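Local coordinates for protein IG hypothetical 16092 (Bacillus cereus ATCC 14579, PDB 1YQH) that is of unknown function but may bind thiamine or a related small molecule, at residues 8-13 with 52-57. Numbering follows the deposited sequence.
Sequences VTMSFS and GELDVL
Val8 and Gly52 form an antiparallel hydrogen-bonded pair: Val8 N donates to Gly52 O at 2.8 Å, nearly straight at 174°, and Gly52 N returns a bond to Val8 O at 3.0 Å. This pair joins the start of strand 8-17 to the end of strand 48-52. Directly after it the chain turns through Glu53, at the N-cap position, into helix 54-70, and Glu53 O accepts a backbone bond from Leu57 N at 2.9 Å in the opening turn of the helix. The turn lays the first helical residues over the sheet face that carries Val8 and Met10. Val8 straddles the helix start, with CG1 4.1 Å from Leu54 CB and CG2 3.6 Å from Leu57 CD2. Selenomethionine Met10 leaves the strand extended, CG anti to the backbone N (chi1 -175°), then bends at chi3 (-65°). That bend brings Met10 CE within 3.6 Å of Leu57 CB, the two side chains running past each other in opposite directions, while Met10 CE also meets Leu54 CD1 at 3.9 Å, nearly at right angles. Met10 also packs on Leu58 and Val61 of the same helix and on Ile80 and Ile82 of strand 75-84. Paired backbone polar groups at the strand ends thus border a buried apolar helix-on-sheet interface, in a strand-to-helix connection consistent with a ferredoxin-like alpha/beta fold.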
loop_
_atom_site.group_PDB
_atom_site.type_symbol
_atom_site.label_atom_id
_atom_site.label_comp_id
_atom_site.label_asym_id
_atom_site.label_seq_id
_atom_site.Cartn_x
_atom_site.Cartn_y
_atom_site.Cartn_z
ATOM N N VAL A 8 -9.553 -3.979 15.267
ATOM C CA VAL A 8 -9.230 -3.751 13.860
ATOM C C VAL A 8 -8.340 -4.916 13.423
ATOM O O VAL A 8 -7.757 -5.641 14.251
ATOM C CB VAL A 8 -8.516 -2.378 13.570
ATOM C CG1 VAL A 8 -9.355 -1.211 14.075
ATOM C CG2 VAL A 8 -7.103 -2.327 14.158
ATOM N N THR A 9 -8.261 -5.108 12.117
ATOM C CA THR A 9 -7.249 -5.952 11.521
ATOM C C THR A 9 -6.385 -5.015 10.652
ATOM O O THR A 9 -6.896 -4.064 10.058
ATOM C CB THR A 9 -7.917 -7.098 10.717
ATOM O OG1 THR A 9 -8.705 -7.905 11.622
ATOM C CG2 THR A 9 -6.883 -7.985 10.050
HETATM N N MSE A 10 -5.084 -5.270 10.620
HETATM C CA MSE A 10 -4.130 -4.387 9.965
HETATM C C MSE A 10 -3.029 -5.258 9.364
HETATM O O MSE A 10 -2.774 -6.360 9.858
HETATM C CB MSE A 10 -3.539 -3.463 11.032
HETATM C CG MSE A 10 -2.608 -2.389 10.541
HETATM SE SE MSE A 10 -1.908 -1.424 12.069
HETATM C CE MSE A 10 -3.569 -0.600 12.745
ATOM N N SER A 11 -2.412 -4.799 8.277
ATOM C CA SER A 11 -1.135 -5.353 7.881
ATOM C C SER A 11 -0.124 -4.242 7.738
ATOM O O SER A 11 -0.493 -3.072 7.544
ATOM C CB SER A 11 -1.240 -6.174 6.586
ATOM O OG SER A 11 -1.546 -5.351 5.477
ATOM N N PHE A 12 1.150 -4.589 7.860
ATOM C CA PHE A 12 2.186 -3.592 7.663
ATOM C C PHE A 12 3.465 -4.241 7.198
ATOM O O PHE A 12 3.685 -5.452 7.380
ATOM C CB PHE A 12 2.431 -2.789 8.966
ATOM C CG PHE A 12 3.408 -3.442 9.923
ATOM C CD1 PHE A 12 4.730 -2.983 10.010
ATOM C CD2 PHE A 12 3.013 -4.508 10.739
ATOM C CE1 PHE A 12 5.643 -3.568 10.886
ATOM C CE2 PHE A 12 3.920 -5.098 11.622
ATOM C CZ PHE A 12 5.237 -4.634 11.699
ATOM N N SER A 13 4.316 -3.421 6.604
ATOM C CA SER A 13 5.661 -3.852 6.273
ATOM C C SER A 13 6.629 -2.695 6.456
ATOM O O SER A 13 6.219 -1.532 6.400
ATOM C CB SER A 13 5.705 -4.387 4.839
ATOM O OG SER A 13 5.228 -3.419 3.927
ATOM N N GLY A 52 -6.243 -6.460 16.752
ATOM C CA GLY A 52 -6.358 -5.898 18.097
ATOM C C GLY A 52 -6.833 -4.461 18.090
ATOM O O GLY A 52 -7.492 -4.014 17.151
ATOM N N GLU A 53 -6.513 -3.755 19.166
ATOM C CA GLU A 53 -6.963 -2.378 19.347
ATOM C C GLU A 53 -6.196 -1.416 18.430
ATOM O O GLU A 53 -4.970 -1.483 18.327
ATOM C CB GLU A 53 -6.749 -1.990 20.804
ATOM C CG GLU A 53 -7.147 -0.585 21.139
ATOM C CD GLU A 53 -6.579 -0.120 22.473
ATOM O OE1 GLU A 53 -6.448 -0.957 23.409
ATOM O OE2 GLU A 53 -6.273 1.086 22.586
ATOM N N LEU A 54 -6.923 -0.513 17.772
ATOM C CA LEU A 54 -6.300 0.402 16.805
ATOM C C LEU A 54 -5.029 1.089 17.323
ATOM O O LEU A 54 -4.000 1.005 16.679
ATOM C CB LEU A 54 -7.306 1.465 16.340
ATOM C CG LEU A 54 -6.787 2.511 15.329
ATOM C CD1 LEU A 54 -6.292 1.874 14.008
ATOM C CD2 LEU A 54 -7.864 3.550 15.074
ATOM N N ASP A 55 -5.117 1.786 18.457
ATOM C CA ASP A 55 -3.963 2.533 18.966
ATOM C C ASP A 55 -2.805 1.614 19.374
ATOM O O ASP A 55 -1.641 1.959 19.177
ATOM C CB ASP A 55 -4.352 3.439 20.144
ATOM C CG ASP A 55 -5.245 4.603 19.733
ATOM O OD1 ASP A 55 -5.318 4.932 18.542
ATOM O OD2 ASP A 55 -5.872 5.209 20.618
ATOM N N VAL A 56 -3.128 0.451 19.939
ATOM C CA VAL A 56 -2.111 -0.532 20.307
ATOM C C VAL A 56 -1.369 -0.993 19.062
ATOM O O VAL A 56 -0.143 -1.024 19.054
ATOM C CB VAL A 56 -2.712 -1.747 21.072
ATOM C CG1 VAL A 56 -1.662 -2.850 21.301
ATOM C CG2 VAL A 56 -3.294 -1.278 22.396
ATOM N N LEU A 57 -2.114 -1.334 18.017
ATOM C CA LEU A 57 -1.505 -1.771 16.761
ATOM C C LEU A 57 -0.664 -0.682 16.085
ATOM O O LEU A 57 0.443 -0.954 15.641
ATOM C CB LEU A 57 -2.572 -2.313 15.809
ATOM C CG LEU A 57 -2.887 -3.816 15.902
ATOM C CD1 LEU A 57 -2.997 -4.350 17.317
ATOM C CD2 LEU A 57 -4.153 -4.151 15.094
#